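Local coordinates for cytolethal distending toxin protein B (Haemophilus ducreyi, PDB 1SR4), which probably acts as the DNase I-like nuclease subunit of a bacterial genotoxin, damaging the DNA of host cells, at residues B[9-14]-B[42-47]; B[46-51]-B[84-89]; B[98-103]-B[134-139]; B[178-183]-B[215-220]. All blocks are in the same frame, centred on the assembly; numbering follows the deposited sequence.

Contact 1: residues B[9-14]-B[42-47]; sequences TWNLQG and VQEAGS
Trp-10 and Gln-43 open a run of backbone hydrogen bonds between two parallel strands: Gln-43 N gives to Trp-10 O (3.2 Å), and Leu-12 N gives to Gln-43 O (3.0 Å). Beyond the strand ends the pairing continues, with Gly-14 N bonded to Glu-44 O at 2.8 Å in the carbonyl plane. A CA-H of Val-42 also contacts Trp-10 O.

The polar side chains form a second layer. Asn-11 extends its amide away from its own backbone N (chi1 -179°), and ND2 reaches Glu-44 OE2 at 3.0 Å. It comes from above the carboxylate plane, amide and carboxylate being turned 78° apart. Asn-11 OD1 accepts from Gln-13 N (3.0 Å), an Asx turn that leaves ND2 as the end donating to the acid and to Asp-177. One water joins Glu-44 OE2 to Gln-13 NE2, while Gln-13 OE1 accepts from the backbone N of Asp-251; another water joins Glu-44 OE1 to Gly-14 O. This glutamate follows a glutamine, as does the metal-binding glutamate of many DNase I relatives.

Apolar contact is slight: Leu-12 CB, just past the strand, meets Val-42 CG1 at 3.9 Å.

The pair belongs to a beta-alpha-beta unit: helix 20-31 packs on Trp-10 and Leu-12, strands 255-259 and 98-102 flank it in the sheet, and His-138 of strand 132-138 lies against Asn-11, Gln-43 and Glu-44.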
loop_
_atom_site.group_PDB
_atom_site.type_symbol
_atom_site.label_atom_id
_atom_site.label_comp_id
_atom_site.label_asym_id
_atom_site.label_seq_id
_atom_site.Cartn_x
_atom_site.Cartn_y
_atom_site.Cartn_z
ATOM N N THR B 9 6.533 6.447 -2.861
ATOM C CA THR B 9 6.146 6.410 -4.260
ATOM C C THR B 9 5.460 5.077 -4.514
ATOM O O THR B 9 5.767 4.075 -3.862
ATOM C CB THR B 9 7.394 6.504 -5.188
ATOM O OG1 THR B 9 6.983 6.556 -6.561
ATOM C CG2 THR B 9 8.297 5.266 -4.997
ATOM N N TRP B 10 4.516 5.080 -5.450
ATOM C CA TRP B 10 3.815 3.875 -5.844
ATOM C C TRP B 10 3.276 4.063 -7.256
ATOM O O TRP B 10 2.689 5.096 -7.561
ATOM C CB TRP B 10 2.646 3.547 -4.905
ATOM C CG TRP B 10 2.017 2.210 -5.227
ATOM C CD1 TRP B 10 2.680 1.031 -5.479
ATOM C CD2 TRP B 10 0.607 1.912 -5.350
ATOM N NE1 TRP B 10 1.769 0.027 -5.751
ATOM C CE2 TRP B 10 0.498 0.539 -5.685
ATOM C CE3 TRP B 10 -0.564 2.667 -5.209
ATOM C CZ2 TRP B 10 -0.746 -0.092 -5.887
ATOM C CZ3 TRP B 10 -1.804 2.036 -5.404
ATOM C CH2 TRP B 10 -1.880 0.672 -5.741
ATOM N N ASN B 11 3.512 3.076 -8.119
ATOM C CA ASN B 11 2.982 3.127 -9.467
ATOM C C ASN B 11 1.680 2.348 -9.299
ATOM O O ASN B 11 1.687 1.140 -9.072
ATOM C CB ASN B 11 3.896 2.413 -10.480
ATOM C CG ASN B 11 3.349 2.498 -11.894
ATOM O OD1 ASN B 11 2.128 2.543 -12.094
ATOM N ND2 ASN B 11 4.229 2.511 -12.874
ATOM N N LEU B 12 0.572 3.065 -9.388
ATOM C CA LEU B 12 -0.759 2.514 -9.210
ATOM C C LEU B 12 -1.274 1.648 -10.362
ATOM O O LEU B 12 -2.171 0.830 -10.159
ATOM C CB LEU B 12 -1.720 3.689 -8.934
ATOM C CG LEU B 12 -3.189 3.486 -8.526
ATOM C CD1 LEU B 12 -3.576 4.557 -7.487
ATOM C CD2 LEU B 12 -4.113 3.580 -9.777
ATOM N N GLN B 13 -0.709 1.820 -11.559
ATOM C CA GLN B 13 -1.135 1.066 -12.750
ATOM C C GLN B 13 -2.646 1.142 -12.913
ATOM O O GLN B 13 -3.325 0.124 -13.048
ATOM C CB GLN B 13 -0.697 -0.409 -12.666
ATOM C CG GLN B 13 0.833 -0.595 -12.682
ATOM C CD GLN B 13 1.254 -2.033 -12.919
ATOM O OE1 GLN B 13 0.762 -2.953 -12.273
ATOM N NE2 GLN B 13 2.176 -2.232 -13.851
ATOM N N GLY B 14 -3.171 2.356 -12.939
ATOM C CA GLY B 14 -4.609 2.514 -13.061
ATOM C C GLY B 14 -5.152 2.295 -14.462
ATOM O O GLY B 14 -4.401 2.344 -15.439
ATOM N N VAL B 42 2.684 9.350 -7.183
ATOM C CA VAL B 42 1.921 8.299 -7.846
ATOM C C VAL B 42 2.124 8.343 -9.362
ATOM O O VAL B 42 2.141 9.417 -9.962
ATOM C CB VAL B 42 0.403 8.450 -7.568
ATOM C CG1 VAL B 42 -0.349 7.224 -8.094
ATOM C CG2 VAL B 42 0.143 8.605 -6.056
ATOM N N GLN B 43 2.297 7.178 -9.981
ATOM C CA GLN B 43 2.439 7.119 -11.434
ATOM C C GLN B 43 1.246 6.302 -11.920
ATOM O O GLN B 43 0.666 5.549 -11.149
ATOM C CB GLN B 43 3.753 6.456 -11.838
ATOM C CG GLN B 43 5.008 7.128 -11.296
ATOM C CD GLN B 43 5.311 6.718 -9.866
ATOM O OE1 GLN B 43 5.300 5.534 -9.544
ATOM N NE2 GLN B 43 5.588 7.692 -9.003
ATOM N N GLU B 44 0.865 6.464 -13.180
ATOM C CA GLU B 44 -0.280 5.746 -13.738
ATOM C C GLU B 44 -1.470 5.919 -12.795
ATOM O O GLU B 44 -2.188 4.969 -12.456
ATOM C CB GLU B 44 0.073 4.266 -13.933
ATOM C CG GLU B 44 1.199 4.055 -14.963
ATOM C CD GLU B 44 1.409 2.603 -15.315
ATOM O OE1 GLU B 44 0.398 1.915 -15.604
ATOM O OE2 GLU B 44 2.579 2.157 -15.306
ATOM N N ALA B 45 -1.682 7.164 -12.392
ATOM C CA ALA B 45 -2.737 7.501 -11.449
ATOM C C ALA B 45 -4.170 7.334 -11.926
ATOM O O ALA B 45 -5.095 7.225 -11.101
ATOM C CB ALA B 45 -2.527 8.937 -10.948
ATOM N N GLY B 46 -4.370 7.303 -13.235
ATOM C CA GLY B 46 -5.727 7.194 -13.738
ATOM C C GLY B 46 -6.495 8.431 -13.298
ATOM O O GLY B 46 -5.958 9.548 -13.338
ATOM N N SER B 47 -7.752 8.235 -12.896
ATOM C CA SER B 47 -8.615 9.312 -12.403
ATOM C C SER B 47 -8.364 9.487 -10.908
ATOM O O SER B 47 -7.963 8.533 -10.225
ATOM C CB SER B 47 -10.102 8.953 -12.591
ATOM O OG SER B 47 -10.479 8.973 -13.954
HETATM O O HOH W 1 3.039 -0.152 -16.049
HETATM O O HOH W 2 -1.854 2.600 -16.618
#

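Contact 2: residues B[46-51]-B[84-89]; sequences GSLPSS and IYYSRL
Leu-48 lies over one face of the Tyr-86 ring, and this is where the contact is tight. Its CG sits 3.7 Å from the ring centroid and only 7° off the normal, a CH-pi arrangement almost exactly over the centre. The two methyls spread over the same face: CD2 drops to 3.5 Å from Tyr-86 CD1, while CD1 stays by Tyr-86 CG and CB. With CG turned opposite its own backbone N (chi1 179°), the tyrosine stretches toward the loop, and the two side chains run antiparallel, flank to flank. The phenol ends on Gly-46 O, to which OH donates at 2.8 Å, the carbonyl oxygen lying at the edge of the ring near its plane. That oxygen also accepts from Asn-97 ND2, so two donors satisfy a buried backbone carbonyl.

Packing thins along the loop. Leu-48 CD2 touches Ile-84 CG2 at 3.9 Å, and Pro-49 CD meets Ile-84 CD1 tip to tip at 4.0 Å. Past the proline the chain turns outward: Ser-50 and Ser-51 are exposed, with Ser-50 packing on Arg-60 of the protein C chain.

Trp-23 of helix 20-31 touches both Leu-48 and Pro-49, which places the loop beside that helix on the face of the eight-stranded sheet turned away from the partner sheet. Such a layer of helix and loop outside a central beta sandwich is characteristic of the DNase I-like fold.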
loop_
_atom_site.group_PDB
_atom_site.type_symbol
_atom_site.label_atom_id
_atom_site.label_comp_id
_atom_site.label_asym_id
_atom_site.label_seq_id
_atom_site.Cartn_x
_atom_site.Cartn_y
_atom_site.Cartn_z
ATOM N N GLY B 46 -4.370 7.303 -13.235
ATOM C CA GLY B 46 -5.727 7.194 -13.738
ATOM C C GLY B 46 -6.495 8.431 -13.298
ATOM O O GLY B 46 -5.958 9.548 -13.338
ATOM N N SER B 47 -7.752 8.235 -12.896
ATOM C CA SER B 47 -8.615 9.312 -12.403
ATOM C C SER B 47 -8.364 9.487 -10.908
ATOM O O SER B 47 -7.963 8.533 -10.225
ATOM C CB SER B 47 -10.102 8.953 -12.591
ATOM O OG SER B 47 -10.479 8.973 -13.954
ATOM N N LEU B 48 -8.602 10.685 -10.383
ATOM C CA LEU B 48 -8.404 10.892 -8.942
ATOM C C LEU B 48 -9.564 10.251 -8.203
ATOM O O LEU B 48 -10.544 9.846 -8.826
ATOM C CB LEU B 48 -8.362 12.387 -8.605
ATOM C CG LEU B 48 -7.140 13.169 -9.101
ATOM C CD1 LEU B 48 -7.157 14.596 -8.535
ATOM C CD2 LEU B 48 -5.869 12.449 -8.648
ATOM N N PRO B 49 -9.469 10.132 -6.861
ATOM C CA PRO B 49 -10.577 9.532 -6.112
ATOM C C PRO B 49 -11.819 10.355 -6.464
ATOM O O PRO B 49 -11.715 11.571 -6.636
ATOM C CB PRO B 49 -10.152 9.735 -4.659
ATOM C CG PRO B 49 -8.629 9.651 -4.745
ATOM C CD PRO B 49 -8.343 10.481 -5.968
ATOM N N SER B 50 -12.984 9.720 -6.568
ATOM C CA SER B 50 -14.187 10.471 -6.930
ATOM C C SER B 50 -14.535 11.551 -5.906
ATOM O O SER B 50 -15.161 12.539 -6.254
ATOM C CB SER B 50 -15.388 9.528 -7.107
ATOM O OG SER B 50 -15.685 8.875 -5.886
ATOM N N SER B 51 -14.121 11.387 -4.652
ATOM C CA SER B 51 -14.447 12.407 -3.656
ATOM C C SER B 51 -13.463 13.585 -3.614
ATOM O O SER B 51 -13.668 14.542 -2.854
ATOM C CB SER B 51 -14.560 11.784 -2.263
ATOM O OG SER B 51 -13.284 11.431 -1.793
ATOM N N ILE B 84 -3.800 17.078 -3.399
ATOM C CA ILE B 84 -3.315 16.231 -4.481
ATOM C C ILE B 84 -2.990 17.143 -5.657
ATOM O O ILE B 84 -3.843 17.923 -6.076
ATOM C CB ILE B 84 -4.346 15.195 -5.015
ATOM C CG1 ILE B 84 -4.856 14.281 -3.888
ATOM C CG2 ILE B 84 -3.658 14.335 -6.114
ATOM C CD1 ILE B 84 -5.964 13.279 -4.334
ATOM N N TYR B 85 -1.763 17.054 -6.177
ATOM C CA TYR B 85 -1.350 17.842 -7.349
ATOM C C TYR B 85 -1.378 16.812 -8.477
ATOM O O TYR B 85 -0.650 15.820 -8.465
ATOM C CB TYR B 85 0.022 18.442 -7.107
ATOM C CG TYR B 85 -0.064 19.464 -6.004
ATOM C CD1 TYR B 85 -0.537 20.755 -6.268
ATOM C CD2 TYR B 85 0.179 19.107 -4.674
ATOM C CE1 TYR B 85 -0.781 21.662 -5.234
ATOM C CE2 TYR B 85 -0.059 20.010 -3.631
ATOM C CZ TYR B 85 -0.547 21.286 -3.920
ATOM O OH TYR B 85 -0.857 22.168 -2.889
ATOM N N TYR B 86 -2.258 17.061 -9.433
ATOM C CA TYR B 86 -2.547 16.124 -10.514
ATOM C C TYR B 86 -2.196 16.624 -11.914
ATOM O O TYR B 86 -2.606 17.712 -12.320
ATOM C CB TYR B 86 -4.045 15.817 -10.392
ATOM C CG TYR B 86 -4.683 14.888 -11.399
ATOM C CD1 TYR B 86 -4.236 13.574 -11.558
ATOM C CD2 TYR B 86 -5.834 15.283 -12.089
ATOM C CE1 TYR B 86 -4.927 12.668 -12.370
ATOM C CE2 TYR B 86 -6.537 14.381 -12.907
ATOM C CZ TYR B 86 -6.076 13.075 -13.038
ATOM O OH TYR B 86 -6.780 12.178 -13.821
ATOM N N SER B 87 -1.437 15.823 -12.645
ATOM C CA SER B 87 -1.052 16.166 -14.001
ATOM C C SER B 87 -1.681 15.109 -14.902
ATOM O O SER B 87 -1.189 13.988 -15.000
ATOM C CB SER B 87 0.467 16.156 -14.131
ATOM O OG SER B 87 0.839 16.346 -15.483
ATOM N N ARG B 88 -2.789 15.464 -15.542
ATOM C CA ARG B 88 -3.495 14.521 -16.394
ATOM C C ARG B 88 -2.888 14.515 -17.799
ATOM O O ARG B 88 -3.454 15.067 -18.741
ATOM C CB ARG B 88 -4.976 14.896 -16.437
ATOM C CG ARG B 88 -5.870 13.894 -17.132
ATOM C CD ARG B 88 -7.311 14.406 -17.190
ATOM N NE ARG B 88 -8.143 13.516 -17.996
ATOM C CZ ARG B 88 -8.209 13.540 -19.326
ATOM N NH1 ARG B 88 -7.503 14.425 -20.020
ATOM N NH2 ARG B 88 -8.966 12.657 -19.968
ATOM N N LEU B 89 -1.724 13.888 -17.915
ATOM C CA LEU B 89 -0.994 13.796 -19.176
ATOM C C LEU B 89 -1.652 12.926 -20.244
ATOM O O LEU B 89 -1.601 13.254 -21.438
ATOM C CB LEU B 89 0.413 13.250 -18.908
ATOM C CG LEU B 89 1.265 14.046 -17.914
ATOM C CD1 LEU B 89 2.540 13.275 -17.582
ATOM C CD2 LEU B 89 1.589 15.405 -18.497
#

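Contact 3: residues B[98-103]-B[134-139]; sequences LAIVSR and FFTVHA
Thr-136 lays its methyl alongside Ile-100, CG2 standing 3.7 Å from CG1, each side chain passing the other on its way to the facing strand. The same methyl meets Leu-98 CB at 4.0 Å, so one small branched residue fills the space between two larger aliphatic ones from the facing strand. The rotamer matters here: OG1 points opposite the backbone N (chi1 178°), which puts CG2 in the crowded position between the backbone N and the carbonyl carbon, facing strand 98-102. The hydroxyl is directed instead to the side-chain amide of Gln-43.

On one side of this centre, Ile-100 keeps CD1 extended beyond CG1 (chi2 175°) and brings it to 3.6 Å from Phe-134 O. On the other, Leu-98 CD2 rests 4.0 Å from His-138 CB. The aromatic ends of the two residues flanking Thr-136 on this face both leave the contact: the Phe-134 ring packs edge-to-face with Phe-5, and the imidazole of His-138 leads off to Glu-44.

The axes of strands 98-102 and 134-138 approach to 7.5 Å and run roughly antiparallel, at 149°, yet they belong to different sheets. Each finds its backbone partners within its own sheet, Ala-99 with Val-42 and Ile-100 with Tyr-85 for the first strand. Val-125 and Ile-127 of strand 124-129 extend the same apolar layer beneath Leu-98 and Ile-100.

With no hydrogen bond crossing between the segments, the two sheets of the sandwich are joined here by shape and mostly aliphatic van der Waals contact, the threonine hydroxyl being engaged by Gln-43.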
loop_
_atom_site.group_PDB
_atom_site.type_symbol
_atom_site.label_atom_id
_atom_site.label_comp_id
_atom_site.label_asym_id
_atom_site.label_seq_id
_atom_site.Cartn_x
_atom_site.Cartn_y
_atom_site.Cartn_z
ATOM N N LEU B 98 0.182 11.554 -13.717
ATOM C CA LEU B 98 1.050 11.699 -12.548
ATOM C C LEU B 98 0.327 12.485 -11.465
ATOM O O LEU B 98 -0.484 13.374 -11.755
ATOM C CB LEU B 98 2.344 12.440 -12.913
ATOM C CG LEU B 98 3.304 11.747 -13.890
ATOM C CD1 LEU B 98 4.404 12.720 -14.307
ATOM C CD2 LEU B 98 3.893 10.502 -13.244
ATOM N N ALA B 99 0.635 12.165 -10.213
ATOM C CA ALA B 99 0.025 12.851 -9.083
ATOM C C ALA B 99 0.987 12.888 -7.912
ATOM O O ALA B 99 1.896 12.050 -7.800
ATOM C CB ALA B 99 -1.253 12.133 -8.656
ATOM N N ILE B 100 0.784 13.877 -7.048
ATOM C CA ILE B 100 1.571 13.985 -5.839
ATOM C C ILE B 100 0.576 14.310 -4.743
ATOM O O ILE B 100 -0.176 15.279 -4.855
ATOM C CB ILE B 100 2.621 15.117 -5.865
ATOM C CG1 ILE B 100 3.687 14.844 -6.921
ATOM C CG2 ILE B 100 3.332 15.179 -4.484
ATOM C CD1 ILE B 100 4.689 15.990 -7.078
ATOM N N VAL B 101 0.554 13.482 -3.701
ATOM C CA VAL B 101 -0.331 13.714 -2.558
ATOM C C VAL B 101 0.564 14.277 -1.464
ATOM O O VAL B 101 1.610 13.711 -1.169
ATOM C CB VAL B 101 -0.967 12.409 -2.018
ATOM C CG1 VAL B 101 -1.915 12.746 -0.842
ATOM C CG2 VAL B 101 -1.716 11.682 -3.134
ATOM N N SER B 102 0.137 15.379 -0.858
ATOM C CA SER B 102 0.911 16.021 0.185
ATOM C C SER B 102 0.018 16.491 1.331
ATOM O O SER B 102 -1.091 16.994 1.108
ATOM C CB SER B 102 1.640 17.230 -0.417
ATOM O OG SER B 102 2.480 17.848 0.536
ATOM N N ARG B 103 0.505 16.342 2.557
ATOM C CA ARG B 103 -0.243 16.804 3.727
ATOM C C ARG B 103 -0.232 18.331 3.703
ATOM O O ARG B 103 -1.227 18.976 4.017
ATOM C CB ARG B 103 0.421 16.363 5.039
ATOM C CG ARG B 103 0.860 14.924 5.129
ATOM C CD ARG B 103 -0.286 13.943 5.297
ATOM N NE ARG B 103 -1.437 14.495 6.001
ATOM C CZ ARG B 103 -2.462 13.761 6.429
ATOM N NH1 ARG B 103 -2.462 12.449 6.243
ATOM N NH2 ARG B 103 -3.515 14.345 6.990
ATOM N N PHE B 134 9.981 18.365 -4.367
ATOM C CA PHE B 134 9.714 16.943 -4.571
ATOM C C PHE B 134 9.082 16.646 -5.923
ATOM O O PHE B 134 8.023 17.166 -6.237
ATOM C CB PHE B 134 8.781 16.467 -3.453
ATOM C CG PHE B 134 9.299 16.744 -2.061
ATOM C CD1 PHE B 134 10.124 15.821 -1.412
ATOM C CD2 PHE B 134 8.947 17.915 -1.395
ATOM C CE1 PHE B 134 10.589 16.059 -0.113
ATOM C CE2 PHE B 134 9.397 18.172 -0.094
ATOM C CZ PHE B 134 10.221 17.243 0.553
ATOM N N PHE B 135 9.722 15.790 -6.714
ATOM C CA PHE B 135 9.207 15.426 -8.039
ATOM C C PHE B 135 8.760 13.964 -8.143
ATOM O O PHE B 135 9.313 13.082 -7.488
ATOM C CB PHE B 135 10.294 15.618 -9.111
ATOM C CG PHE B 135 10.688 17.047 -9.358
ATOM C CD1 PHE B 135 10.072 17.783 -10.368
ATOM C CD2 PHE B 135 11.699 17.645 -8.607
ATOM C CE1 PHE B 135 10.459 19.098 -10.629
ATOM C CE2 PHE B 135 12.101 18.953 -8.851
ATOM C CZ PHE B 135 11.483 19.687 -9.865
ATOM N N THR B 136 7.773 13.730 -9.000
ATOM C CA THR B 136 7.298 12.391 -9.301
ATOM C C THR B 136 7.683 12.179 -10.779
ATOM O O THR B 136 7.476 13.059 -11.609
ATOM C CB THR B 136 5.737 12.245 -9.134
ATOM O OG1 THR B 136 5.343 10.914 -9.494
ATOM C CG2 THR B 136 4.980 13.217 -10.035
ATOM N N VAL B 137 8.276 11.033 -11.098
ATOM C CA VAL B 137 8.652 10.726 -12.472
ATOM C C VAL B 137 8.210 9.339 -12.879
ATOM O O VAL B 137 8.014 8.445 -12.046
ATOM C CB VAL B 137 10.181 10.762 -12.714
ATOM C CG1 VAL B 137 10.706 12.158 -12.506
ATOM C CG2 VAL B 137 10.878 9.737 -11.790
ATOM N N HIS B 138 8.054 9.175 -14.183
ATOM C CA HIS B 138 7.699 7.901 -14.760
ATOM C C HIS B 138 8.463 7.855 -16.076
ATOM O O HIS B 138 7.970 8.318 -17.106
ATOM C CB HIS B 138 6.188 7.800 -15.006
ATOM C CG HIS B 138 5.765 6.464 -15.535
ATOM N ND1 HIS B 138 4.450 6.135 -15.781
ATOM C CD2 HIS B 138 6.492 5.372 -15.870
ATOM C CE1 HIS B 138 4.384 4.899 -16.240
ATOM N NE2 HIS B 138 5.611 4.410 -16.302
ATOM N N ALA B 139 9.679 7.312 -16.038
ATOM C CA ALA B 139 10.522 7.239 -17.234
ATOM C C ALA B 139 10.007 6.209 -18.236
ATOM O O ALA B 139 9.173 5.346 -17.904
ATOM C CB ALA B 139 11.969 6.923 -16.837
#

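Contact 4: residues B[178-183]-B[215-220]; sequences FNRAPA and LDYAIL
Phe-178 and Leu-215 are joined where the loop after strand 171-175 meets the start of strand 216-221, in the Gly-Asp-Phe-Asn region familiar from DNase I-like enzymes. Phe-178 N donates to Leu-215 O at 2.8 Å, with a C=O...N angle of 171°, so the donor arrives nearly along the C=O axis. The second bond comes from a side chain: Tyr-217 OH donates to Arg-180 O, also at 2.8 Å, from 48° out of the carbonyl plane. That oxygen lies at the edge of the tyrosine ring, near its plane.

The ring itself is sandwiched. On one face Phe-178 makes an offset stack, centroids 4.8 Å apart and planes 16° from parallel; on the opposite face Pro-182 CG stands 3.8 Å from the centroid in a CH-pi contact. With both faces covered and the hydroxyl bonded, rotation of the phenol is restricted. Pro-182 opens helix 182-189, and Ala-181 holds its N-cap position, so the tyrosine packs against the first turn of that helix.

Other polar groups find partners outside the pair. Asn-179 ND2 donates to Ala-139 O, and Arg-180 NE to Asn-184 OD1 in the helix. Asp-216 OD2 is bonded to both Thr-208 OG1 and His-252 ND1, consistent with the Asp-His pair of DNase I.

Phe-178 reaches on along the strand: its edge presents CE2 to Tyr-217 O at 3.4 Å, and CZ ends 4.0 Å from Ile-219 CG2.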
loop_
_atom_site.group_PDB
_atom_site.type_symbol
_atom_site.label_atom_id
_atom_site.label_comp_id
_atom_site.label_asym_id
_atom_site.label_seq_id
_atom_site.Cartn_x
_atom_site.Cartn_y
_atom_site.Cartn_z
ATOM N N PHE B 178 11.673 4.703 -12.492
ATOM C CA PHE B 178 12.768 4.995 -13.412
ATOM C C PHE B 178 12.909 3.970 -14.521
ATOM O O PHE B 178 13.604 4.203 -15.507
ATOM C CB PHE B 178 14.086 5.116 -12.641
ATOM C CG PHE B 178 14.214 6.409 -11.890
ATOM C CD1 PHE B 178 14.768 7.525 -12.503
ATOM C CD2 PHE B 178 13.757 6.520 -10.578
ATOM C CE1 PHE B 178 14.874 8.739 -11.827
ATOM C CE2 PHE B 178 13.856 7.730 -9.895
ATOM C CZ PHE B 178 14.420 8.843 -10.524
ATOM N N ASN B 179 12.254 2.830 -14.356
ATOM C CA ASN B 179 12.289 1.794 -15.369
ATOM C C ASN B 179 13.680 1.305 -15.759
ATOM O O ASN B 179 13.905 0.939 -16.903
ATOM C CB ASN B 179 11.518 2.252 -16.622
ATOM C CG ASN B 179 10.071 1.777 -16.612
ATOM O OD1 ASN B 179 9.812 0.626 -16.285
ATOM N ND2 ASN B 179 9.128 2.651 -16.975
ATOM N N ARG B 180 14.603 1.293 -14.806
ATOM C CA ARG B 180 15.963 0.793 -15.044
ATOM C C ARG B 180 16.579 0.589 -13.672
ATOM O O ARG B 180 16.155 1.215 -12.702
ATOM C CB ARG B 180 16.796 1.792 -15.861
ATOM C CG ARG B 180 16.961 3.159 -15.194
ATOM C CD ARG B 180 17.338 4.228 -16.207
ATOM N NE ARG B 180 18.690 4.049 -16.727
ATOM C CZ ARG B 180 19.264 4.898 -17.574
ATOM N NH1 ARG B 180 18.599 5.970 -17.992
ATOM N NH2 ARG B 180 20.501 4.690 -17.992
ATOM N N ALA B 181 17.563 -0.294 -13.578
ATOM C CA ALA B 181 18.201 -0.576 -12.306
ATOM C C ALA B 181 18.931 0.643 -11.760
ATOM O O ALA B 181 19.422 1.484 -12.512
ATOM C CB ALA B 181 19.171 -1.740 -12.469
ATOM N N PRO B 182 18.999 0.767 -10.435
ATOM C CA PRO B 182 19.691 1.920 -9.847
ATOM C C PRO B 182 21.149 2.033 -10.329
ATOM O O PRO B 182 21.633 3.129 -10.617
ATOM C CB PRO B 182 19.598 1.649 -8.348
ATOM C CG PRO B 182 18.302 0.906 -8.217
ATOM C CD PRO B 182 18.294 -0.022 -9.410
ATOM N N ALA B 183 21.848 0.902 -10.406
ATOM C CA ALA B 183 23.245 0.912 -10.844
ATOM C C ALA B 183 23.367 1.303 -12.311
ATOM O O ALA B 183 24.342 1.937 -12.710
ATOM C CB ALA B 183 23.891 -0.468 -10.622
ATOM N N LEU B 215 12.802 -1.029 -9.914
ATOM C CA LEU B 215 12.473 0.055 -10.845
ATOM C C LEU B 215 12.021 1.365 -10.192
ATOM O O LEU B 215 12.029 2.416 -10.835
ATOM C CB LEU B 215 11.353 -0.419 -11.775
ATOM C CG LEU B 215 11.531 -1.768 -12.495
ATOM C CD1 LEU B 215 10.208 -2.174 -13.153
ATOM C CD2 LEU B 215 12.670 -1.671 -13.538
ATOM N N ASP B 216 11.637 1.292 -8.922
ATOM C CA ASP B 216 11.110 2.439 -8.195
ATOM C C ASP B 216 12.025 2.880 -7.071
ATOM O O ASP B 216 12.273 2.132 -6.123
ATOM C CB ASP B 216 9.744 2.063 -7.634
ATOM C CG ASP B 216 8.804 1.546 -8.713
ATOM O OD1 ASP B 216 8.255 2.386 -9.469
ATOM O OD2 ASP B 216 8.633 0.302 -8.814
ATOM N N TYR B 217 12.526 4.105 -7.179
ATOM C CA TYR B 217 13.420 4.616 -6.161
ATOM C C TYR B 217 13.540 6.124 -6.287
ATOM O O TYR B 217 12.674 6.779 -6.872
ATOM C CB TYR B 217 14.796 3.927 -6.255
ATOM C CG TYR B 217 15.376 3.839 -7.655
ATOM C CD1 TYR B 217 16.242 4.820 -8.141
ATOM C CD2 TYR B 217 15.071 2.759 -8.492
ATOM C CE1 TYR B 217 16.797 4.728 -9.436
ATOM C CE2 TYR B 217 15.613 2.656 -9.781
ATOM C CZ TYR B 217 16.470 3.644 -10.246
ATOM O OH TYR B 217 16.975 3.565 -11.526
ATOM N N ALA B 218 14.596 6.681 -5.721
ATOM C CA ALA B 218 14.768 8.122 -5.773
ATOM C C ALA B 218 16.198 8.567 -6.048
ATOM O O ALA B 218 17.150 7.793 -5.915
ATOM C CB ALA B 218 14.288 8.735 -4.449
ATOM N N ILE B 219 16.332 9.821 -6.463
ATOM C CA ILE B 219 17.633 10.429 -6.656
ATOM C C ILE B 219 17.473 11.814 -6.037
ATOM O O ILE B 219 16.467 12.503 -6.268
ATOM C CB ILE B 219 18.066 10.527 -8.143
ATOM C CG1 ILE B 219 19.463 11.160 -8.201
ATOM C CG2 ILE B 219 17.069 11.342 -8.953
ATOM C CD1 ILE B 219 20.218 10.908 -9.507
ATOM N N LEU B 220 18.434 12.230 -5.228
ATOM C CA LEU B 220 18.273 13.535 -4.598
ATOM C C LEU B 220 19.510 14.401 -4.526
ATOM O O LEU B 220 20.623 13.931 -4.713
ATOM C CB LEU B 220 17.720 13.354 -3.187
ATOM C CG LEU B 220 18.560 12.584 -2.173
ATOM C CD1 LEU B 220 19.588 13.512 -1.527
ATOM C CD2 LEU B 220 17.635 12.031 -1.088
#

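Taken in chain order, the four contacts show how a two-sheet sandwich of the DNase I-like kind is assembled. Contacts 1 and 2, 9 Å apart between centres, share Gly-46 and Ser-47 and build on the eight-stranded sheet. Contact 3, centred about 3 Å from the centre of the chain, joins that sheet to the six-stranded one; strand 98-102 lies between strands 39-43 and 81-87, which serve contacts 1 and 2. Contact 4 belongs to the second sheet, its centre about 24 Å from that of contact 2, across the chain centre. Ala-139 and Asn-179 link contacts 3 and 4, while Glu-44 and His-138 join contacts 1 and 3, probably at the active-site end of the sandwich.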